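Local coordinates for protein c-di-GMP synthase (PDB 6WT9) that joins two GTP molecules into the second messenger 3',3'-c-di-GMP, releasing two diphosphates, as the signal-making enzyme of a bacterial CBASS antiphage defence, at residues Y6-F10 / D40-Y44; F29-N33 / T46-N50; K59-G64 / M183-V187; L150-R154 / V190-W194; I274-I278 / I294-L299. One frame throughout, in Å; residues are numbered along the deposited sequence.

Interaction 1: residues Y6-F10 / D40-Y44; sequences YSALF and DVLKY
Tyr6 receives Val41 squarely on one ring face: the CG2 methyl sits 3.8 Å from the ring centroid and only 10° off its normal, a CH-pi contact in which Tyr6 and Val41 run side by side. The Val41 methyl gets there because CG2 lies anti to its own backbone N. At the edge of the same ring, CD1 of Tyr6 comes 3.8 Å from CD2 of Tyr44, the two rings meeting obliquely with their planes at 48°. The Tyr44 ring in turn offers a face to CD1 of Leu9, while its CE1 lies 3.6 Å from Leu9 CB. On another flank Phe10 takes Lys43 CB over one face, offset toward the rim, with CB 3.5 Å from Phe10 CD1; the aliphatic root of a lysine can pack on a ring while its extended chain carries the ammonium away. This is a nearly parallel helix pair, the axes 8.4 Å apart at closest approach and crossing at 28°, within the all-helical part of the CD-NTase fold. Where the pair is more open to solvent, a water accepts from Ser7 N and donates to Asp40 OD2, 2.8 Å away, linking the two helices where no direct hydrogen bond joins them. Tyrosine suits both ring positions because its hydroxyl can reach past the apolar layer: Tyr6 OH bonds Asn346 of helix 327-347, and Tyr44 OH bonds Asp259 of helix 245-259.

Interaction 2: residues F29-N33 / T46-N50; sequences FFSDN and TLAMN
Phe29 lays the CE1-CZ end of its ring against helix 40-49, where CE1 is 3.6 Å from Leu47 CA and equally close to Thr46 CG2. With CG anti to the backbone N (chi1 174°), the ring is carried across to the other helix, and it crosses the Leu47 side chain at about a right angle. Leu47 CD1 completes this apolar patch, 3.8 Å from Phe29 CE1. A large flat ring suits this place because it reaches between helices that stand well apart, Phe29 CA lying 7.9 Å from Leu47 CA. Beside it, Asn33 and Thr46 approach from opposite directions, the threonine methyl CG2 resting 3.4 Å from Asn33 CG. Threonine serves two purposes here: its methyl packs on the asparagine, while OG1 turns to Leu42 O in its own helix and to Tyr289 OH. Asn33 is the first residue to leave helical geometry, and its side chain folds back on the helix it follows, ND2 donating to Phe29 O at 3.0 Å with an N-H...O angle of 155°. That bond, together with Lys288 NZ on OD1, occupies both ends of a buried amide and fixes its rotation. The contact thus joins the C-terminal ends of helices 23-32 and 40-49; Phe10 and Leu13 of helix 6-17 pack against the Phe29 and Leu47 side, while helix 245-259 receives Ala48 and Met49.

Interaction 3: residues K59-G64 / M183-V187; sequences KSREAG and MGRDV
The guanidinium of Arg185 has Ser60 OG at its edge, near its plane and 3.9 Å from NE, which is packing and not a hydrogen bond. Lys59 meets the same group obliquely, CD lying 3.8 Å from Arg185 NH2. The two cationic chains run past each other with Lys59 NZ 4.4 Å from Arg185 NH2, a pairing of like charges that probably costs some energy; Glu20 provides NH2 with a long, weak ion pair. CB of Arg185 packs 3.7 Å from Ala63 CB; beyond it the chain bends at chi2 (-63°), which turns it along the helix toward Lys59 and Ser60. Here helix 54-71 lies on the start of strand 185-194, the axes 8.0 Å apart, in the nucleotidyltransferase core where helices cover a mixed sheet. Small residues suit the helix face: Ala63 and Gly64 let Val187 come close, its CG2 standing 3.7 Å from Gly64 N. Where the strand begins, Gly184 and Arg185 together face Asn180 in a G1 beta bulge, and the positive phi of Gly184 is one that glycine adopts readily. Met183, a selenomethionine, folds over the helix by a bend at chi3, bringing CE 3.4 Å from Lys59 O and also against the carboxylate end of Glu62, while SE packs on Ala63. A water lies between Ser60 O and Asp186 O, and Ser60 OG bonds Ser96 O.

Interaction 4: residues L150-R154 / V190-W194; sequences LKNNR and VIANW
Ile191 places its two branches on the helix through its first torsion (chi1 -53°): CG1 stands anti to the carbonyl carbon and CG2 anti to the backbone N. CG2 therefore meets the first part of the segment, 3.6 Å from Leu150 O, and CG1 the last, 4.0 Å from Arg154 CA. A beta-branched residue is well suited here, since it spreads over a full helical turn from one strand position. Leu150 reaches further along the strand, its CD2 methyl 3.4 Å from Ala192 O and CD1 near Asn193, whose side chain it crosses at about a right angle. Ala192 O also accepts from a water, 2.8 Å away, and the same water accepts from Asn153 ND2, a polar bridge inside a buried contact. Arg154 packs its aliphatic CD on Ile191 CG1 and, with bends at chi2 and chi3, directs its guanidinium to a salt bridge with Glu158 one turn on. Helix 147-164 runs roughly antiparallel to the strand, at 153°, and lies on one face of the nucleotidyltransferase sheet, where strand 185-194 is flanked by strands 98-104 and 212-216, and Leu150 extends to Ile222 of strand 221-226.

Interaction 5: residues I274-I278 / I294-L299; sequences ICYNI and ILYEQL
Ile274 opens the contact with its CG2 methyl, which packs 3.8 Å from Leu299 CD1, the two side chains crossing at about a right angle; the same methyl also borders Gln298 CG. The next residue, Cys275, touches more lightly, SG lying 4.1 Å from Leu295 CD2. Its small, weakly polar side chain fits a place also bordered by Leu246, Ile250 and Leu253 of helix 245-259. Asn277 supplies the polar link: Gln298 NE2 donates to Asn277 OD1 at 3.2 Å with an N-H...O angle of 161°. The acceptor lies close to the glutamine's amide plane, but the donor is tilted 26° from the asparagine's carbonyl plane, and the two amides are turned 35° against each other. In the helical part of the protein, helices 268-276 and 291-304 follow each other in the chain through a long connection, and the C-terminal end of the first packs on the middle of the second. Gln298 reaches the asparagine through a bend at chi2. Lys308 NZ bonds Asn277 OD1 as well and makes a weak bond to Gln298 OE1, so a single ammonium ties both amides together and probably polarises the asparagine carbonyl. Last comes Ile278, already off the helix, whose CG1 lies 3.6 Å from Gln298 CD, along the aliphatic and amide part of the glutamine. Its CD1 meets Leu295 CD2 at 4.0 Å and its CG2 faces Ile294 CG2, so that the branched chain touches three residues of the opposing helix. Tyr283 of the connection also packs on Ile278 and Ile294.

How the interactions relate
Interactions 1 and 2 share helix 40-49 and touch directly, Phe10 packing on Phe29, Phe30 and Leu47, so that three successive helices form one aromatic-rich layer. Interactions 3 and 4 likewise share strand 185-194, using its first and last parts, each beneath a different helix of the nucleotidyltransferase core; their centres are about 21 Å apart. Interaction 5 belongs to the helical part, its nearest atoms about 5 Å from interaction 2. Interaction 1 is partly buried and the other four are buried. Rings dominate in 1 and 2, small residues, a selenomethionine and long cationic chains in 3, branched aliphatics in 4. Interaction 5 has a direct side-chain hydrogen bond across its segments, whereas a water bridges 1 and 4.

Interaction 1: residues Y6-F10 / D40-Y44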
# COMPACT_ATOMS: atom_id res chain seq x y z
N TYR A 6 -12.38 9.88 19.30
CA TYR A 6 -12.02 8.52 18.92
C TYR A 6 -13.25 7.64 18.69
O TYR A 6 -13.18 6.67 17.93
CB TYR A 6 -11.10 7.90 19.98
CG TYR A 6 -9.74 8.56 20.01
CD1 TYR A 6 -8.83 8.37 18.98
CD2 TYR A 6 -9.38 9.39 21.07
CE1 TYR A 6 -7.59 8.98 19.01
CE2 TYR A 6 -8.14 10.00 21.10
CZ TYR A 6 -7.25 9.79 20.07
OH TYR A 6 -6.01 10.39 20.09
N SER A 7 -14.37 7.97 19.33
CA SER A 7 -15.61 7.25 19.06
C SER A 7 -16.05 7.43 17.61
O SER A 7 -16.40 6.47 16.93
CB SER A 7 -16.71 7.72 20.01
OG SER A 7 -17.97 7.17 19.65
N ALA A 8 -16.03 8.68 17.13
CA ALA A 8 -16.40 8.94 15.74
C ALA A 8 -15.33 8.42 14.78
O ALA A 8 -15.65 7.92 13.70
CB ALA A 8 -16.64 10.43 15.53
N LEU A 9 -14.06 8.55 15.16
CA LEU A 9 -12.99 8.03 14.32
C LEU A 9 -13.05 6.51 14.22
O LEU A 9 -12.74 5.94 13.17
CB LEU A 9 -11.63 8.48 14.86
CG LEU A 9 -11.26 9.95 14.66
CD1 LEU A 9 -10.04 10.31 15.50
CD2 LEU A 9 -10.99 10.25 13.19
N PHE A 10 -13.44 5.84 15.30
CA PHE A 10 -13.55 4.38 15.27
C PHE A 10 -14.68 3.93 14.35
O PHE A 10 -14.51 2.98 13.57
CB PHE A 10 -13.75 3.83 16.68
CG PHE A 10 -13.99 2.35 16.71
CD1 PHE A 10 -12.97 1.46 16.44
CD2 PHE A 10 -15.24 1.85 17.03
CE1 PHE A 10 -13.19 0.10 16.47
CE2 PHE A 10 -15.47 0.49 17.07
CZ PHE A 10 -14.44 -0.39 16.79
N ASP A 40 -12.44 4.09 23.74
CA ASP A 40 -12.47 4.44 22.33
C ASP A 40 -11.07 4.58 21.73
O ASP A 40 -10.87 4.26 20.55
CB ASP A 40 -13.25 5.74 22.13
CG ASP A 40 -14.71 5.60 22.55
OD1 ASP A 40 -15.28 4.51 22.36
OD2 ASP A 40 -15.27 6.59 23.07
N VAL A 41 -10.09 5.06 22.50
CA VAL A 41 -8.77 5.26 21.93
C VAL A 41 -8.09 3.93 21.63
O VAL A 41 -7.36 3.81 20.65
CB VAL A 41 -7.91 6.16 22.85
CG1 VAL A 41 -7.60 5.46 24.16
CG2 VAL A 41 -6.62 6.56 22.14
N LEU A 42 -8.34 2.91 22.46
CA LEU A 42 -7.78 1.59 22.18
C LEU A 42 -8.47 0.93 20.99
O LEU A 42 -7.83 0.19 20.24
CB LEU A 42 -7.88 0.69 23.41
CG LEU A 42 -7.21 1.17 24.70
CD1 LEU A 42 -7.32 0.11 25.78
CD2 LEU A 42 -5.75 1.53 24.45
N LYS A 43 -9.77 1.18 20.82
CA LYS A 43 -10.49 0.64 19.66
C LYS A 43 -9.93 1.20 18.36
O LYS A 43 -9.68 0.46 17.40
CB LYS A 43 -11.98 0.96 19.77
CG LYS A 43 -12.71 0.34 20.94
CD LYS A 43 -14.17 0.74 20.91
CE LYS A 43 -14.96 0.15 22.06
NZ LYS A 43 -16.40 0.54 21.98
N TYR A 44 -9.73 2.52 18.32
CA TYR A 44 -9.25 3.16 17.10
C TYR A 44 -7.84 2.69 16.75
O TYR A 44 -7.56 2.39 15.59
CB TYR A 44 -9.29 4.68 17.26
CG TYR A 44 -8.77 5.45 16.07
CD1 TYR A 44 -9.49 5.52 14.89
CD2 TYR A 44 -7.55 6.12 16.14
CE1 TYR A 44 -9.02 6.23 13.81
CE2 TYR A 44 -7.07 6.83 15.06
CZ TYR A 44 -7.81 6.88 13.89
OH TYR A 44 -7.33 7.59 12.82
O HOH W 1 -14.69 9.12 22.06

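Interaction 2: residues F29-N33 / T46-N50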
# COMPACT_ATOMS: atom_id res chain seq x y z
N PHE A 29 -13.15 -9.03 15.65
CA PHE A 29 -12.31 -7.94 16.14
C PHE A 29 -12.37 -7.83 17.66
O PHE A 29 -11.34 -7.86 18.34
CB PHE A 29 -12.73 -6.63 15.48
CG PHE A 29 -12.02 -5.42 16.02
CD1 PHE A 29 -10.73 -5.13 15.63
CD2 PHE A 29 -12.66 -4.58 16.92
CE1 PHE A 29 -10.07 -4.02 16.13
CE2 PHE A 29 -12.01 -3.47 17.42
CZ PHE A 29 -10.71 -3.19 17.02
N PHE A 30 -13.58 -7.70 18.21
CA PHE A 30 -13.72 -7.59 19.65
C PHE A 30 -13.36 -8.89 20.36
O PHE A 30 -12.90 -8.86 21.50
CB PHE A 30 -15.14 -7.16 20.02
CG PHE A 30 -15.44 -5.72 19.69
CD1 PHE A 30 -14.95 -4.70 20.50
CD2 PHE A 30 -16.21 -5.38 18.59
CE1 PHE A 30 -15.22 -3.38 20.21
CE2 PHE A 30 -16.48 -4.06 18.30
CZ PHE A 30 -15.98 -3.06 19.10
N SER A 31 -13.57 -10.03 19.70
CA SER A 31 -13.15 -11.30 20.28
C SER A 31 -11.64 -11.39 20.38
O SER A 31 -11.10 -11.82 21.40
CB SER A 31 -13.71 -12.46 19.46
OG SER A 31 -13.20 -13.70 19.92
N ASP A 32 -10.93 -10.99 19.32
CA ASP A 32 -9.47 -11.03 19.33
C ASP A 32 -8.86 -9.93 20.19
O ASP A 32 -7.68 -10.02 20.54
CB ASP A 32 -8.93 -10.92 17.90
CG ASP A 32 -9.26 -12.13 17.05
OD1 ASP A 32 -9.89 -13.07 17.57
OD2 ASP A 32 -8.88 -12.14 15.86
N ASN A 33 -9.63 -8.90 20.53
CA ASN A 33 -9.12 -7.76 21.30
C ASN A 33 -10.14 -7.37 22.37
O ASN A 33 -10.73 -6.29 22.32
CB ASN A 33 -8.81 -6.58 20.38
CG ASN A 33 -7.84 -6.93 19.28
OD1 ASN A 33 -6.62 -6.93 19.48
ND2 ASN A 33 -8.37 -7.24 18.10
N THR A 46 -6.32 -0.14 17.72
CA THR A 46 -6.30 -1.56 17.39
C THR A 46 -6.85 -1.82 15.99
O THR A 46 -6.31 -2.64 15.24
CB THR A 46 -7.09 -2.37 18.42
OG1 THR A 46 -6.54 -2.15 19.73
CG2 THR A 46 -7.03 -3.85 18.10
N LEU A 47 -7.93 -1.12 15.62
CA LEU A 47 -8.50 -1.32 14.29
C LEU A 47 -7.62 -0.70 13.21
O LEU A 47 -7.53 -1.24 12.10
CB LEU A 47 -9.91 -0.75 14.23
CG LEU A 47 -10.69 -1.08 12.95
CD1 LEU A 47 -10.65 -2.57 12.69
CD2 LEU A 47 -12.12 -0.58 13.04
N ALA A 48 -6.97 0.43 13.50
CA ALA A 48 -6.10 1.06 12.52
C ALA A 48 -4.86 0.22 12.23
O ALA A 48 -4.22 0.44 11.20
CB ALA A 48 -5.67 2.45 13.00
N MSE A 49 -4.52 -0.72 13.10
CA MSE A 49 -3.39 -1.61 12.88
C MSE A 49 -3.86 -2.94 12.31
O MSE A 49 -3.08 -3.70 11.74
CB MSE A 49 -2.63 -1.84 14.18
CG MSE A 49 -1.95 -0.60 14.73
SE MSE A 49 -1.04 -0.95 16.42
CE MSE A 49 -0.11 0.76 16.59
N ASN A 50 -5.15 -3.21 12.48
CA ASN A 50 -5.71 -4.49 12.07
C ASN A 50 -5.69 -4.62 10.55
O ASN A 50 -5.92 -3.65 9.82
CB ASN A 50 -7.13 -4.64 12.60
CG ASN A 50 -7.53 -6.09 12.81
OD1 ASN A 50 -8.26 -6.67 12.01
ND2 ASN A 50 -7.07 -6.67 13.91

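Interaction 3: residues K59-G64 / M183-V187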
# COMPACT_ATOMS: atom_id res chain seq x y z
N LYS A 59 -11.71 -10.77 -2.76
CA LYS A 59 -12.52 -10.26 -3.86
C LYS A 59 -11.76 -9.22 -4.67
O LYS A 59 -11.94 -9.14 -5.89
CB LYS A 59 -13.83 -9.68 -3.33
CG LYS A 59 -14.65 -10.67 -2.52
CD LYS A 59 -16.01 -10.10 -2.13
CE LYS A 59 -16.94 -10.01 -3.33
NZ LYS A 59 -18.32 -9.62 -2.93
N SER A 60 -10.90 -8.43 -4.03
CA SER A 60 -10.06 -7.50 -4.77
C SER A 60 -9.06 -8.25 -5.64
O SER A 60 -8.80 -7.86 -6.78
CB SER A 60 -9.34 -6.55 -3.81
OG SER A 60 -10.27 -5.77 -3.08
N ARG A 61 -8.48 -9.33 -5.11
CA ARG A 61 -7.59 -10.16 -5.91
C ARG A 61 -8.35 -10.91 -6.99
O ARG A 61 -7.80 -11.17 -8.07
CB ARG A 61 -6.84 -11.14 -5.01
CG ARG A 61 -5.40 -11.39 -5.43
CD ARG A 61 -4.72 -12.43 -4.55
NE ARG A 61 -3.30 -12.56 -4.87
CZ ARG A 61 -2.82 -13.24 -5.90
NH1 ARG A 61 -3.64 -13.87 -6.73
NH2 ARG A 61 -1.51 -13.30 -6.10
N GLU A 62 -9.62 -11.25 -6.74
CA GLU A 62 -10.43 -11.95 -7.73
C GLU A 62 -10.78 -11.04 -8.90
O GLU A 62 -10.84 -11.49 -10.05
CB GLU A 62 -11.69 -12.51 -7.07
CG GLU A 62 -12.67 -13.16 -8.03
CD GLU A 62 -13.90 -13.70 -7.33
OE1 GLU A 62 -13.83 -13.91 -6.09
OE2 GLU A 62 -14.92 -13.93 -8.00
N ALA A 63 -11.03 -9.75 -8.63
CA ALA A 63 -11.33 -8.81 -9.70
C ALA A 63 -10.13 -8.65 -10.64
O ALA A 63 -10.30 -8.56 -11.86
CB ALA A 63 -11.75 -7.46 -9.12
N GLY A 64 -8.92 -8.61 -10.08
CA GLY A 64 -7.74 -8.60 -10.91
C GLY A 64 -7.56 -9.88 -11.70
O GLY A 64 -7.00 -9.87 -12.80
N MSE A 183 -18.91 -6.73 -9.16
CA MSE A 183 -18.23 -6.93 -7.88
C MSE A 183 -18.01 -5.63 -7.13
O MSE A 183 -17.72 -5.64 -5.93
CB MSE A 183 -16.88 -7.61 -8.10
CG MSE A 183 -16.94 -8.90 -8.89
SE MSE A 183 -15.21 -9.78 -8.97
CE MSE A 183 -14.98 -10.16 -7.07
N GLY A 184 -18.15 -4.50 -7.82
CA GLY A 184 -17.88 -3.21 -7.21
C GLY A 184 -16.43 -2.99 -6.87
O GLY A 184 -16.13 -2.34 -5.86
N ARG A 185 -15.51 -3.50 -7.68
CA ARG A 185 -14.08 -3.38 -7.45
C ARG A 185 -13.41 -2.74 -8.65
O ARG A 185 -13.87 -2.88 -9.79
CB ARG A 185 -13.45 -4.75 -7.17
CG ARG A 185 -14.01 -5.49 -5.97
CD ARG A 185 -13.77 -4.73 -4.68
NE ARG A 185 -14.11 -5.52 -3.50
CZ ARG A 185 -15.32 -5.59 -2.97
NH1 ARG A 185 -16.33 -4.90 -3.50
NH2 ARG A 185 -15.54 -6.35 -1.90
N ASP A 186 -12.32 -2.03 -8.39
CA ASP A 186 -11.53 -1.37 -9.43
C ASP A 186 -10.21 -2.09 -9.62
O ASP A 186 -9.63 -2.64 -8.68
CB ASP A 186 -11.28 0.10 -9.09
CG ASP A 186 -12.51 0.96 -9.28
OD1 ASP A 186 -13.44 0.52 -9.98
OD2 ASP A 186 -12.54 2.09 -8.74
N VAL A 187 -9.73 -2.10 -10.86
CA VAL A 187 -8.45 -2.69 -11.22
C VAL A 187 -7.73 -1.73 -12.16
O VAL A 187 -8.31 -1.25 -13.14
CB VAL A 187 -8.61 -4.07 -11.90
CG1 VAL A 187 -7.25 -4.63 -12.30
CG2 VAL A 187 -9.35 -5.04 -10.99
O HOH W 2 -9.80 -4.81 -6.74

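Interaction 4: residues L150-R154 / V190-W194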
# COMPACT_ATOMS: atom_id res chain seq x y z
N LEU A 150 5.29 -2.82 -26.49
CA LEU A 150 4.52 -2.29 -25.38
C LEU A 150 3.36 -1.42 -25.86
O LEU A 150 2.28 -1.43 -25.25
CB LEU A 150 5.42 -1.49 -24.44
CG LEU A 150 6.57 -2.27 -23.79
CD1 LEU A 150 7.23 -1.45 -22.70
CD2 LEU A 150 6.06 -3.58 -23.22
N LYS A 151 3.57 -0.67 -26.94
CA LYS A 151 2.49 0.12 -27.52
C LYS A 151 1.36 -0.78 -28.02
O LYS A 151 0.18 -0.46 -27.85
CB LYS A 151 3.03 0.99 -28.65
CG LYS A 151 1.99 1.79 -29.41
CD LYS A 151 2.63 2.56 -30.54
CE LYS A 151 1.60 3.23 -31.42
NZ LYS A 151 2.23 4.11 -32.45
N ASN A 152 1.72 -1.92 -28.62
CA ASN A 152 0.70 -2.86 -29.10
C ASN A 152 -0.10 -3.44 -27.94
O ASN A 152 -1.33 -3.50 -27.99
CB ASN A 152 1.37 -3.97 -29.91
CG ASN A 152 0.40 -5.06 -30.32
OD1 ASN A 152 -0.52 -4.82 -31.10
ND2 ASN A 152 0.61 -6.27 -29.81
N ASN A 153 0.59 -3.87 -26.88
CA ASN A 153 -0.11 -4.41 -25.71
C ASN A 153 -1.01 -3.38 -25.06
O ASN A 153 -2.08 -3.73 -24.54
CB ASN A 153 0.90 -4.95 -24.70
CG ASN A 153 1.56 -6.24 -25.15
OD1 ASN A 153 1.02 -6.95 -26.00
ND2 ASN A 153 2.72 -6.54 -24.59
N ARG A 154 -0.61 -2.11 -25.07
CA ARG A 154 -1.45 -1.06 -24.51
C ARG A 154 -2.71 -0.85 -25.34
O ARG A 154 -3.81 -0.74 -24.80
CB ARG A 154 -0.65 0.25 -24.39
CG ARG A 154 -1.46 1.44 -23.91
CD ARG A 154 -2.07 1.18 -22.54
NE ARG A 154 -2.18 2.39 -21.74
CZ ARG A 154 -3.25 3.18 -21.70
NH1 ARG A 154 -4.32 2.89 -22.42
NH2 ARG A 154 -3.25 4.26 -20.93
N VAL A 190 -1.31 -1.94 -15.92
CA VAL A 190 -0.08 -1.23 -16.26
C VAL A 190 0.72 -2.08 -17.24
O VAL A 190 0.88 -3.29 -17.03
CB VAL A 190 0.74 -0.92 -15.00
CG1 VAL A 190 2.03 -0.20 -15.37
CG2 VAL A 190 -0.07 -0.08 -14.02
N ILE A 191 1.22 -1.45 -18.29
CA ILE A 191 2.01 -2.11 -19.33
C ILE A 191 3.48 -1.85 -19.06
O ILE A 191 3.89 -0.69 -18.88
CB ILE A 191 1.61 -1.61 -20.73
CG1 ILE A 191 0.10 -1.74 -20.94
CG2 ILE A 191 2.38 -2.35 -21.81
CD1 ILE A 191 -0.42 -3.15 -20.78
N ALA A 192 4.29 -2.91 -19.03
CA ALA A 192 5.70 -2.77 -18.69
C ALA A 192 6.50 -3.88 -19.36
O ALA A 192 5.95 -4.77 -20.01
CB ALA A 192 5.89 -2.79 -17.17
N ASN A 193 7.82 -3.81 -19.20
CA ASN A 193 8.73 -4.87 -19.59
C ASN A 193 9.87 -4.95 -18.58
O ASN A 193 10.05 -4.06 -17.75
CB ASN A 193 9.28 -4.66 -21.01
CG ASN A 193 10.26 -3.51 -21.10
OD1 ASN A 193 10.15 -2.53 -20.37
ND2 ASN A 193 11.23 -3.63 -22.00
N TRP A 194 10.63 -6.04 -18.65
CA TRP A 194 11.74 -6.25 -17.73
C TRP A 194 12.94 -5.41 -18.14
O TRP A 194 13.24 -5.25 -19.32
CB TRP A 194 12.14 -7.73 -17.69
CG TRP A 194 11.06 -8.64 -17.22
CD1 TRP A 194 10.34 -9.52 -17.97
CD2 TRP A 194 10.57 -8.77 -15.88
NE1 TRP A 194 9.43 -10.19 -17.18
CE2 TRP A 194 9.56 -9.75 -15.89
CE3 TRP A 194 10.90 -8.16 -14.66
CZ2 TRP A 194 8.86 -10.12 -14.74
CZ3 TRP A 194 10.21 -8.53 -13.52
CH2 TRP A 194 9.21 -9.51 -13.57
O HOH W 3 3.83 -5.45 -21.77

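Interaction 5: residues I274-I278 / I294-L299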
# COMPACT_ATOMS: atom_id res chain seq x y z
N ILE A 274 9.56 4.29 5.67
CA ILE A 274 9.78 4.82 7.02
C ILE A 274 9.70 3.69 8.04
O ILE A 274 10.55 3.57 8.93
CB ILE A 274 8.77 5.94 7.32
CG1 ILE A 274 9.07 7.17 6.46
CG2 ILE A 274 8.80 6.31 8.80
CD1 ILE A 274 8.09 8.30 6.66
N CYS A 275 8.67 2.85 7.93
CA CYS A 275 8.51 1.75 8.87
C CYS A 275 9.56 0.66 8.65
O CYS A 275 10.10 0.11 9.61
CB CYS A 275 7.10 1.17 8.77
SG CYS A 275 5.79 2.35 9.16
N TYR A 276 9.85 0.36 7.38
CA TYR A 276 10.87 -0.64 7.06
C TYR A 276 12.25 -0.24 7.56
O TYR A 276 13.10 -1.11 7.78
CB TYR A 276 10.90 -0.87 5.55
CG TYR A 276 11.78 -2.02 5.10
CD1 TYR A 276 11.34 -3.33 5.19
CD2 TYR A 276 13.05 -1.79 4.57
CE1 TYR A 276 12.13 -4.38 4.77
CE2 TYR A 276 13.85 -2.83 4.16
CZ TYR A 276 13.39 -4.13 4.26
OH TYR A 276 14.18 -5.18 3.85
N ASN A 277 12.49 1.06 7.75
CA ASN A 277 13.78 1.52 8.24
C ASN A 277 13.98 1.25 9.73
O ASN A 277 15.12 1.22 10.19
CB ASN A 277 13.94 3.02 7.96
CG ASN A 277 15.26 3.57 8.45
OD1 ASN A 277 15.35 4.09 9.56
ND2 ASN A 277 16.29 3.48 7.61
N ILE A 278 12.90 1.04 10.48
CA ILE A 278 13.02 0.80 11.92
C ILE A 278 13.69 -0.54 12.15
O ILE A 278 13.29 -1.57 11.58
CB ILE A 278 11.64 0.85 12.59
CG1 ILE A 278 10.97 2.21 12.33
CG2 ILE A 278 11.77 0.59 14.09
CD1 ILE A 278 9.54 2.29 12.84
N ILE A 294 7.05 3.68 19.54
CA ILE A 294 8.15 3.33 18.65
C ILE A 294 8.05 4.10 17.34
O ILE A 294 9.06 4.57 16.80
CB ILE A 294 8.18 1.81 18.43
CG1 ILE A 294 8.55 1.11 19.74
CG2 ILE A 294 9.15 1.43 17.31
CD1 ILE A 294 8.32 -0.37 19.72
N LEU A 295 6.83 4.24 16.81
CA LEU A 295 6.64 5.08 15.63
C LEU A 295 6.94 6.54 15.94
O LEU A 295 7.48 7.27 15.10
CB LEU A 295 5.22 4.93 15.10
CG LEU A 295 4.93 3.62 14.36
CD1 LEU A 295 3.46 3.50 14.02
CD2 LEU A 295 5.78 3.53 13.10
N TYR A 296 6.61 6.98 17.16
CA TYR A 296 6.93 8.35 17.56
C TYR A 296 8.43 8.58 17.57
O TYR A 296 8.92 9.59 17.06
CB TYR A 296 6.32 8.65 18.93
CG TYR A 296 6.72 10.00 19.48
CD1 TYR A 296 6.08 11.16 19.07
CD2 TYR A 296 7.75 10.12 20.41
CE1 TYR A 296 6.44 12.39 19.56
CE2 TYR A 296 8.12 11.35 20.92
CZ TYR A 296 7.46 12.48 20.49
OH TYR A 296 7.83 13.71 20.99
N GLU A 297 9.18 7.65 18.16
CA GLU A 297 10.64 7.80 18.23
C GLU A 297 11.26 7.83 16.84
O GLU A 297 12.17 8.63 16.58
CB GLU A 297 11.25 6.68 19.06
CG GLU A 297 12.75 6.84 19.28
CD GLU A 297 13.46 5.53 19.50
OE1 GLU A 297 14.63 5.41 19.06
OE2 GLU A 297 12.86 4.61 20.09
N GLN A 298 10.79 6.97 15.94
CA GLN A 298 11.31 6.96 14.58
C GLN A 298 11.01 8.27 13.86
O GLN A 298 11.89 8.88 13.25
CB GLN A 298 10.74 5.77 13.80
CG GLN A 298 10.96 5.85 12.29
CD GLN A 298 12.39 5.52 11.87
OE1 GLN A 298 13.27 5.32 12.71
NE2 GLN A 298 12.62 5.46 10.56
N LEU A 299 9.75 8.72 13.92
CA LEU A 299 9.38 9.95 13.23
C LEU A 299 10.07 11.16 13.85
O LEU A 299 10.51 12.06 13.13
CB LEU A 299 7.86 10.13 13.26
CG LEU A 299 7.06 9.57 12.08
CD1 LEU A 299 7.33 8.09 11.87
CD2 LEU A 299 5.58 9.82 12.28